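Local coordinates for FAD-dependent pyridine nucleotide-disulphide oxidoreductase (Desulfovibrio vulgaris, PDB 3IWA), which probably catalyses electron transfer from a reduced nicotinamide nucleotide through FAD, as a dimeric member of the pyridine nucleotide-disulphide oxidoreductase family, at residues I276-R281 against D294-P299; P299-G304 against T332-V337; T396-G401 against A424-V429. All coordinates share one frame; numbering follows the deposited sequence.

Interaction 1: I276-R281 against D294-P299; sequences IIVDTR and DCVTIP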
loop_
_atom_site.group_PDB
_atom_site.type_symbol
_atom_site.label_atom_id
_atom_site.label_comp_id
_atom_site.label_asym_id
_atom_site.label_seq_id
_atom_site.Cartn_x
_atom_site.Cartn_y
_atom_site.Cartn_z
ATOM N N ILE A 276 -4.343 16.711 -25.397
ATOM C CA ILE A 276 -3.008 16.741 -26.007
ATOM C C ILE A 276 -2.310 15.384 -25.809
ATOM O O ILE A 276 -2.272 14.848 -24.695
ATOM C CB ILE A 276 -2.168 17.847 -25.390
ATOM C CG1 ILE A 276 -2.749 19.232 -25.717
ATOM C CG2 ILE A 276 -0.740 17.752 -25.840
ATOM C CD1 ILE A 276 -2.107 20.348 -24.940
ATOM N N ILE A 277 -1.787 14.824 -26.898
ATOM C CA ILE A 277 -1.146 13.534 -26.865
ATOM C C ILE A 277 0.309 13.767 -26.540
ATOM O O ILE A 277 0.983 14.519 -27.227
ATOM C CB ILE A 277 -1.305 12.791 -28.196
ATOM C CG1 ILE A 277 -2.773 12.427 -28.439
ATOM C CG2 ILE A 277 -0.413 11.509 -28.261
ATOM C CD1 ILE A 277 -2.999 11.834 -29.843
ATOM N N VAL A 278 0.784 13.123 -25.477
ATOM C CA VAL A 278 2.187 13.209 -25.072
ATOM C C VAL A 278 2.857 11.840 -24.956
ATOM O O VAL A 278 2.218 10.832 -24.667
ATOM C CB VAL A 278 2.319 13.947 -23.740
ATOM C CG1 VAL A 278 1.800 15.378 -23.899
ATOM C CG2 VAL A 278 1.570 13.211 -22.644
ATOM N N ASP A 279 4.173 11.815 -25.148
ATOM C CA ASP A 279 4.936 10.613 -24.881
ATOM C C ASP A 279 5.245 10.520 -23.380
ATOM O O ASP A 279 4.812 11.378 -22.591
ATOM C CB ASP A 279 6.196 10.569 -25.761
ATOM C CG ASP A 279 7.281 11.534 -25.326
ATOM O OD1 ASP A 279 7.180 12.174 -24.247
ATOM O OD2 ASP A 279 8.261 11.655 -26.111
ATOM N N THR A 280 6.016 9.514 -22.984
ATOM C CA THR A 280 6.212 9.281 -21.567
ATOM C C THR A 280 7.154 10.281 -20.958
ATOM O O THR A 280 7.229 10.359 -19.745
ATOM C CB THR A 280 6.744 7.886 -21.263
ATOM O OG1 THR A 280 8.023 7.783 -21.845
ATOM C CG2 THR A 280 5.835 6.821 -21.836
ATOM N N ARG A 281 7.863 11.047 -21.786
ATOM C CA ARG A 281 8.682 12.168 -21.291
ATOM C C ARG A 281 7.853 13.456 -21.104
ATOM O O ARG A 281 8.390 14.495 -20.721
ATOM C CB ARG A 281 9.852 12.447 -22.246
ATOM C CG ARG A 281 11.070 11.601 -22.049
ATOM C CD ARG A 281 10.906 10.201 -22.606
ATOM N NE ARG A 281 12.105 9.396 -22.342
ATOM C CZ ARG A 281 12.212 8.085 -22.600
ATOM N NH1 ARG A 281 11.204 7.420 -23.158
ATOM N NH2 ARG A 281 13.336 7.431 -22.314
ATOM N N ASP A 294 -4.587 18.164 -16.589
ATOM C CA ASP A 294 -5.893 17.808 -17.161
ATOM C C ASP A 294 -6.081 18.121 -18.661
ATOM O O ASP A 294 -7.219 18.095 -19.134
ATOM C CB ASP A 294 -7.018 18.570 -16.448
ATOM C CG ASP A 294 -6.959 18.488 -14.940
ATOM O OD1 ASP A 294 -6.270 17.611 -14.371
ATOM O OD2 ASP A 294 -7.650 19.329 -14.318
ATOM N N CYS A 295 -5.022 18.502 -19.381
ATOM C CA CYS A 295 -5.146 18.819 -20.803
ATOM C C CYS A 295 -4.561 17.732 -21.681
ATOM O O CYS A 295 -4.618 17.831 -22.903
ATOM C CB CYS A 295 -4.515 20.162 -21.131
ATOM S SG CYS A 295 -2.711 20.392 -20.878
ATOM N N VAL A 296 -4.044 16.671 -21.058
ATOM C CA VAL A 296 -3.396 15.593 -21.775
ATOM C C VAL A 296 -4.100 14.250 -21.605
ATOM O O VAL A 296 -4.855 14.039 -20.665
ATOM C CB VAL A 296 -1.892 15.431 -21.334
ATOM C CG1 VAL A 296 -1.113 16.764 -21.485
ATOM C CG2 VAL A 296 -1.770 14.927 -19.879
ATOM N N THR A 297 -3.819 13.354 -22.552
ATOM C CA THR A 297 -4.094 11.928 -22.444
ATOM C C THR A 297 -2.792 11.185 -22.213
ATOM O O THR A 297 -1.799 11.511 -22.811
ATOM C CB THR A 297 -4.778 11.303 -23.715
ATOM O OG1 THR A 297 -4.902 9.870 -23.558
ATOM C CG2 THR A 297 -3.969 11.586 -25.007
ATOM N N ILE A 298 -2.824 10.198 -21.325
ATOM C CA ILE A 298 -1.704 9.293 -21.095
ATOM C C ILE A 298 -2.250 7.857 -21.010
ATOM O O ILE A 298 -3.422 7.658 -20.797
ATOM C CB ILE A 298 -1.003 9.588 -19.794
ATOM C CG1 ILE A 298 -1.996 9.499 -18.638
ATOM C CG2 ILE A 298 -0.372 10.949 -19.845
ATOM C CD1 ILE A 298 -1.410 9.825 -17.318
ATOM N N PRO A 299 -1.384 6.853 -21.189
ATOM C CA PRO A 299 -1.844 5.463 -21.212
ATOM C C PRO A 299 -2.565 5.056 -19.933
ATOM O O PRO A 299 -2.095 5.354 -18.825
ATOM C CB PRO A 299 -0.549 4.674 -21.335
ATOM C CG PRO A 299 0.432 5.629 -21.916
ATOM C CD PRO A 299 0.077 6.932 -21.301
HETATM O O HOH W 1 -0.380 10.093 -24.554
#

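Interaction 2: P299-G304 against T332-V337; sequences PNLVTG and TFPGAV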
loop_
_atom_site.group_PDB
_atom_site.type_symbol
_atom_site.label_atom_id
_atom_site.label_comp_id
_atom_site.label_asym_id
_atom_site.label_seq_id
_atom_site.Cartn_x
_atom_site.Cartn_y
_atom_site.Cartn_z
ATOM N N PRO A 299 -1.384 6.853 -21.189
ATOM C CA PRO A 299 -1.844 5.463 -21.212
ATOM C C PRO A 299 -2.565 5.056 -19.933
ATOM O O PRO A 299 -2.095 5.354 -18.825
ATOM C CB PRO A 299 -0.549 4.674 -21.335
ATOM C CG PRO A 299 0.432 5.629 -21.916
ATOM C CD PRO A 299 0.077 6.932 -21.301
ATOM N N ASN A 300 -3.720 4.430 -20.076
ATOM C CA ASN A 300 -4.349 3.822 -18.937
ATOM C C ASN A 300 -3.548 2.565 -18.690
ATOM O O ASN A 300 -3.514 1.715 -19.557
ATOM C CB ASN A 300 -5.810 3.486 -19.249
ATOM C CG ASN A 300 -6.536 2.864 -18.070
ATOM O OD1 ASN A 300 -6.141 1.825 -17.557
ATOM N ND2 ASN A 300 -7.585 3.498 -17.643
ATOM N N LEU A 301 -2.885 2.430 -17.543
ATOM C CA LEU A 301 -2.043 1.227 -17.342
ATOM C C LEU A 301 -2.790 -0.104 -17.062
ATOM O O LEU A 301 -2.159 -1.149 -16.956
ATOM C CB LEU A 301 -0.953 1.480 -16.302
ATOM C CG LEU A 301 -0.040 2.666 -16.653
ATOM C CD1 LEU A 301 0.783 3.028 -15.442
ATOM C CD2 LEU A 301 0.867 2.377 -17.832
ATOM N N VAL A 302 -4.108 -0.072 -16.913
ATOM C CA VAL A 302 -4.866 -1.307 -16.712
ATOM C C VAL A 302 -5.361 -1.751 -18.070
ATOM O O VAL A 302 -5.154 -2.904 -18.451
ATOM C CB VAL A 302 -6.072 -1.159 -15.794
ATOM C CG1 VAL A 302 -6.965 -2.446 -15.878
ATOM C CG2 VAL A 302 -5.651 -0.881 -14.353
ATOM N N THR A 303 -5.987 -0.837 -18.810
ATOM C CA THR A 303 -6.570 -1.191 -20.100
ATOM C C THR A 303 -5.581 -1.270 -21.237
ATOM O O THR A 303 -5.877 -1.872 -22.250
ATOM C CB THR A 303 -7.629 -0.190 -20.556
ATOM O OG1 THR A 303 -7.014 1.078 -20.796
ATOM C CG2 THR A 303 -8.715 -0.051 -19.533
ATOM N N GLY A 304 -4.424 -0.626 -21.092
ATOM C CA GLY A 304 -3.427 -0.561 -22.163
ATOM C C GLY A 304 -3.840 0.400 -23.269
ATOM O O GLY A 304 -3.240 0.437 -24.339
ATOM N N THR A 332 10.809 9.839 -16.984
ATOM C CA THR A 332 9.578 9.324 -17.585
ATOM C C THR A 332 8.404 9.195 -16.611
ATOM O O THR A 332 8.580 9.021 -15.421
ATOM C CB THR A 332 9.813 7.948 -18.235
ATOM O OG1 THR A 332 10.208 7.004 -17.235
ATOM C CG2 THR A 332 10.895 8.036 -19.304
ATOM N N PHE A 333 7.205 9.312 -17.151
ATOM C CA PHE A 333 5.944 9.115 -16.419
ATOM C C PHE A 333 5.130 8.172 -17.285
ATOM O O PHE A 333 4.782 8.518 -18.414
ATOM C CB PHE A 333 5.215 10.435 -16.214
ATOM C CG PHE A 333 4.064 10.332 -15.296
ATOM C CD1 PHE A 333 4.242 10.389 -13.922
ATOM C CD2 PHE A 333 2.790 10.118 -15.791
ATOM C CE1 PHE A 333 3.158 10.260 -13.078
ATOM C CE2 PHE A 333 1.728 9.990 -14.954
ATOM C CZ PHE A 333 1.899 10.063 -13.613
ATOM N N PRO A 334 4.871 6.940 -16.794
ATOM C CA PRO A 334 4.382 5.855 -17.663
ATOM C C PRO A 334 2.906 5.922 -18.063
ATOM O O PRO A 334 2.487 5.299 -19.054
ATOM C CB PRO A 334 4.618 4.597 -16.817
ATOM C CG PRO A 334 4.461 5.081 -15.370
ATOM C CD PRO A 334 5.100 6.494 -15.407
ATOM N N GLY A 335 2.122 6.654 -17.285
ATOM C CA GLY A 335 0.669 6.635 -17.413
ATOM C C GLY A 335 0.070 6.569 -16.030
ATOM O O GLY A 335 0.730 6.897 -15.059
ATOM N N ALA A 336 -1.163 6.087 -15.939
ATOM C CA ALA A 336 -1.863 6.031 -14.678
ATOM C C ALA A 336 -2.837 4.862 -14.620
ATOM O O ALA A 336 -3.232 4.303 -15.669
ATOM C CB ALA A 336 -2.578 7.326 -14.430
ATOM N N VAL A 337 -3.190 4.490 -13.384
ATOM C CA VAL A 337 -4.287 3.583 -13.134
ATOM C C VAL A 337 -5.501 4.237 -12.465
ATOM O O VAL A 337 -6.537 3.593 -12.364
ATOM C CB VAL A 337 -3.836 2.342 -12.309
ATOM C CG1 VAL A 337 -2.698 1.612 -13.046
ATOM C CG2 VAL A 337 -3.444 2.725 -10.898
#

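Interaction 3: T396-G401 against A424-V429; sequences TRRVLG and ASKPTV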
loop_
_atom_site.group_PDB
_atom_site.type_symbol
_atom_site.label_atom_id
_atom_site.label_comp_id
_atom_site.label_asym_id
_atom_site.label_seq_id
_atom_site.Cartn_x
_atom_site.Cartn_y
_atom_site.Cartn_z
ATOM N N THR A 396 -8.254 -14.258 -17.830
ATOM C CA THR A 396 -6.823 -14.039 -17.555
ATOM C C THR A 396 -6.521 -14.144 -16.063
ATOM O O THR A 396 -5.382 -14.294 -15.671
ATOM C CB THR A 396 -6.422 -12.645 -17.995
ATOM O OG1 THR A 396 -7.247 -11.688 -17.301
ATOM C CG2 THR A 396 -6.599 -12.500 -19.525
ATOM N N ARG A 397 -7.568 -14.033 -15.256
ATOM C CA ARG A 397 -7.465 -13.862 -13.824
ATOM C C ARG A 397 -6.777 -12.529 -13.440
ATOM O O ARG A 397 -6.284 -12.401 -12.344
ATOM C CB ARG A 397 -6.752 -15.058 -13.174
ATOM C CG ARG A 397 -7.397 -16.401 -13.447
ATOM C CD ARG A 397 -6.552 -17.584 -12.867
ATOM N NE ARG A 397 -6.667 -17.715 -11.409
ATOM C CZ ARG A 397 -7.662 -18.336 -10.765
ATOM N NH1 ARG A 397 -8.689 -18.896 -11.420
ATOM N NH2 ARG A 397 -7.655 -18.398 -9.444
ATOM N N ARG A 398 -6.756 -11.543 -14.329
ATOM C CA ARG A 398 -6.095 -10.254 -14.018
ATOM C C ARG A 398 -6.986 -9.465 -13.095
ATOM O O ARG A 398 -8.213 -9.520 -13.209
ATOM C CB ARG A 398 -5.867 -9.418 -15.241
ATOM C CG ARG A 398 -4.600 -9.674 -15.943
ATOM C CD ARG A 398 -4.437 -8.661 -17.093
ATOM N NE ARG A 398 -4.364 -7.283 -16.611
ATOM C CZ ARG A 398 -4.819 -6.214 -17.269
ATOM N NH1 ARG A 398 -5.414 -6.335 -18.447
ATOM N NH2 ARG A 398 -4.691 -5.009 -16.724
ATOM N N VAL A 399 -6.367 -8.771 -12.154
ATOM C CA VAL A 399 -7.085 -7.840 -11.300
ATOM C C VAL A 399 -7.147 -6.536 -12.081
ATOM O O VAL A 399 -6.156 -6.091 -12.564
ATOM C CB VAL A 399 -6.393 -7.687 -9.934
ATOM C CG1 VAL A 399 -7.098 -6.678 -9.112
ATOM C CG2 VAL A 399 -6.367 -9.045 -9.177
ATOM N N LEU A 400 -8.340 -5.967 -12.246
ATOM C CA LEU A 400 -8.516 -4.762 -13.052
ATOM C C LEU A 400 -8.729 -3.518 -12.191
ATOM O O LEU A 400 -8.694 -2.391 -12.692
ATOM C CB LEU A 400 -9.702 -4.929 -14.025
ATOM C CG LEU A 400 -9.678 -6.125 -14.989
ATOM C CD1 LEU A 400 -10.987 -6.362 -15.789
ATOM C CD2 LEU A 400 -8.483 -6.039 -15.921
ATOM N N GLY A 401 -9.007 -3.736 -10.918
ATOM C CA GLY A 401 -9.377 -2.672 -10.032
ATOM C C GLY A 401 -9.758 -3.142 -8.651
ATOM O O GLY A 401 -9.975 -4.340 -8.406
ATOM N N ALA A 424 -0.425 -1.627 -12.346
ATOM C CA ALA A 424 0.355 -1.441 -13.581
ATOM C C ALA A 424 1.196 -2.657 -13.951
ATOM O O ALA A 424 1.481 -2.848 -15.103
ATOM C CB ALA A 424 1.267 -0.190 -13.478
ATOM N N SER A 425 1.585 -3.477 -12.978
ATOM C CA SER A 425 2.351 -4.708 -13.265
ATOM C C SER A 425 1.472 -5.902 -13.672
ATOM O O SER A 425 1.977 -6.997 -13.867
ATOM C CB SER A 425 3.210 -5.085 -12.059
ATOM O OG SER A 425 4.234 -4.108 -11.891
ATOM N N LYS A 426 0.163 -5.682 -13.786
ATOM C CA LYS A 426 -0.777 -6.703 -14.238
ATOM C C LYS A 426 -0.806 -7.915 -13.313
ATOM O O LYS A 426 -0.587 -9.046 -13.736
ATOM C CB LYS A 426 -0.446 -7.145 -15.669
ATOM C CG LYS A 426 -0.949 -6.209 -16.726
ATOM C CD LYS A 426 0.161 -5.791 -17.668
ATOM C CE LYS A 426 -0.333 -5.655 -19.103
ATOM N NZ LYS A 426 -0.362 -4.216 -19.579
ATOM N N PRO A 427 -1.114 -7.692 -12.049
ATOM C CA PRO A 427 -1.230 -8.796 -11.136
ATOM C C PRO A 427 -2.452 -9.668 -11.442
ATOM O O PRO A 427 -3.427 -9.198 -12.063
ATOM C CB PRO A 427 -1.431 -8.097 -9.817
ATOM C CG PRO A 427 -2.224 -6.905 -10.187
ATOM C CD PRO A 427 -1.669 -6.457 -11.487
ATOM N N THR A 428 -2.388 -10.927 -11.004
ATOM C CA THR A 428 -3.482 -11.862 -11.141
ATOM C C THR A 428 -3.994 -12.075 -9.721
ATOM O O THR A 428 -3.435 -11.532 -8.790
ATOM C CB THR A 428 -3.019 -13.231 -11.751
ATOM O OG1 THR A 428 -2.058 -13.851 -10.871
ATOM C CG2 THR A 428 -2.415 -13.072 -13.168
ATOM N N VAL A 429 -5.047 -12.876 -9.574
ATOM C CA VAL A 429 -5.685 -13.152 -8.293
ATOM C C VAL A 429 -4.704 -13.786 -7.299
ATOM O O VAL A 429 -4.728 -13.498 -6.093
ATOM C CB VAL A 429 -6.884 -14.077 -8.509
ATOM C CG1 VAL A 429 -7.334 -14.732 -7.209
ATOM C CG2 VAL A 429 -8.026 -13.277 -9.177
#

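Interaction 1: I276-R281 against D294-P299
Ile276 and Val296 lie abreast on two short parallel strands, and the backbone of Ile276 works in both directions. Its N-H is given to the oxygen of Cys295, with Ile276 N and Cys295 O 2.7 Å apart and the donor in the carbonyl plane. Its own oxygen takes the N-H of Thr297, the donor lying 32° out of that carbonyl's plane, while the CA-H of Val296 approaches the same oxygen, Val296 CA to Ile276 O being 3.2 Å. The side chain of Ile276 runs back over the Cys295 carbonyl until CD1 stands 4.1 Å from Cys295 SG. Ala291 of strand 289-291, an edge strand of a five-stranded parallel sheet, touches Ile276, Val278 and Val296 alike.

Ile277 turns to the other face of the pair, where its CG1 lies alongside Thr297 CG2 at 3.7 Å, the two side chains pointing the same way. With OG1 anti to the backbone N (chi1 175°), Thr297 turns CG2 to Ile277 and its hydroxyl to the oxygen of Gly307 on the next strand, to which it is hydrogen-bonded.

By Val278 the backbones have begun to part, and its two methyls divide the work. CG1 meets Val296 CG1 at 4.0 Å, the side chains crossing at about a right angle; CG2 lies beside Ile298 CG2 at 4.1 Å. A water spans the widening gap, donating to Val278 O and Thr297 O at 2.7 Å from each.

The pairing thus illustrates how a very short parallel bridge can be continued by other means: backbone bonds fix the register at Ile276, the branched side chains pack beyond it, and one water satisfies two carbonyl oxygens where direct strand pairing gives out.

Interaction 2: P299-G304 against T332-V337
A single backbone bridge between two loops, Asn300 facing Ala336, joins the turn after strand 296-299 to the segment that leads toward strand 340-343. Pro299 O receives the N-H of Ala336, Ala336 N lying 3.1 Å from Pro299 O and nearly along the C=O axis. Ala336 returns the bond through its oxygen, 2.7 Å from Leu301 N, with an almost straight N-H...O angle of 174°.

Within the turn, the side chain of Asn300 bonds to the backbone ahead of it. Its OD1 accepts from Val302 N, an Asx turn, with the donor in the amide carbonyl plane, and also from Thr303 N, which comes from above that plane; both donors lie 2.9 Å from Asn300 OD1. Two bonds therefore grip the side-chain oxygen and hold the amide's orientation.

Leu301 carries most of the apolar contact. With CG beside the backbone N (chi1 -57°), its branch reaches across the facing loop: CD2 approaches Pro334 O, whereas CD1 lies against the peptide between Gly335 and Ala336 and comes to 4.2 Å from Pro334 CG. Leu301 CB meets Val337 CG1 at 3.7 Å, and the same methyl is touched by Val302 CG2, the two valine side chains crossing nearly perpendicularly. Pro299 lays its ring against Pro334 O, with CG 3.5 Å from that oxygen. Glu436 of the second subunit accepts a hydrogen bond from Val337 N, and Asn434 of that subunit packs on Pro334.

Interaction 3: T396-G401 against A424-V429
Arg398 and Lys426 meet through the body of the lysine side chain, their charged atoms not in contact. The arginine sets out with CG beside its backbone N (chi1 -88°) and then bends at chi3 (62°), which turns the guanidinium toward Lys426. Lys426 CG lies over one face of that flat group, 3.6 Å from Arg398 NE. Leu400 CD2 lies over the opposite face, above its centre, so the guanidinium is sandwiched between two aliphatic carbons. Beyond the contact, Arg398 NH2 gives a hydrogen bond to the oxygen of Val302; NE, buried by the contact, has no polar partner in the model. Lys426 NZ stays 5.2 Å from Arg398 NH2.

The backbones make one bridge, Arg398 facing Thr428. Val399 N gives a straight bond to Pro427 O at 3.0 Å, and Val399 CB rests 4.2 Å from Pro427 CG. Arg397 O is weakly bonded to Val429 N and is approached by Thr428 CA at 3.1 Å. Thr428 is the N-cap of helix 429-433; its CB and CG2 also lie against Arg397 O, while Val429 CG2 reaches that oxygen at 3.7 Å.

In the turn leading into strand 399-406, Thr396 OG1 accepts from Arg398 N, an ST turn, and is also bonded to Asp393. The long side chain of Arg397 heads for helix 449-461, where NH2 forms a salt bridge to Asp458; Val429 packs on the same helix.

Within the dimerisation domain, therefore, the strand's entrance is tied to the loop entering helix 429-433 by one straight backbone bond and one weak one, and the lysine meets the guanidinium with its hydrocarbon, while the two positive ends, though near, do not touch, an arrangement that probably tempers rather than removes their repulsion.

Overall arrangement
The three contacts follow one another along the chain and trace a path from the pyridine nucleotide-disulphide oxidoreductase region to the dimerisation domain. Interactions 1 and 2 share Pro299, at the end of strand 296-299, and their centres are 10 Å apart; a probable hydrogen bond from Phe333 N to Thr280 O joins them again. Interaction 3 lies 14 Å from interaction 2, centre to centre, at the antiparallel sheet containing strand 399-406, with Leu301 touching Ala424 between them. Interactions 1 and 3, their centres 24 Å apart, do not meet; interaction 2 touches both and lies between them. Interactions 2 and 3 both reach the second subunit, consistent with a domain junction close to the dimer interface.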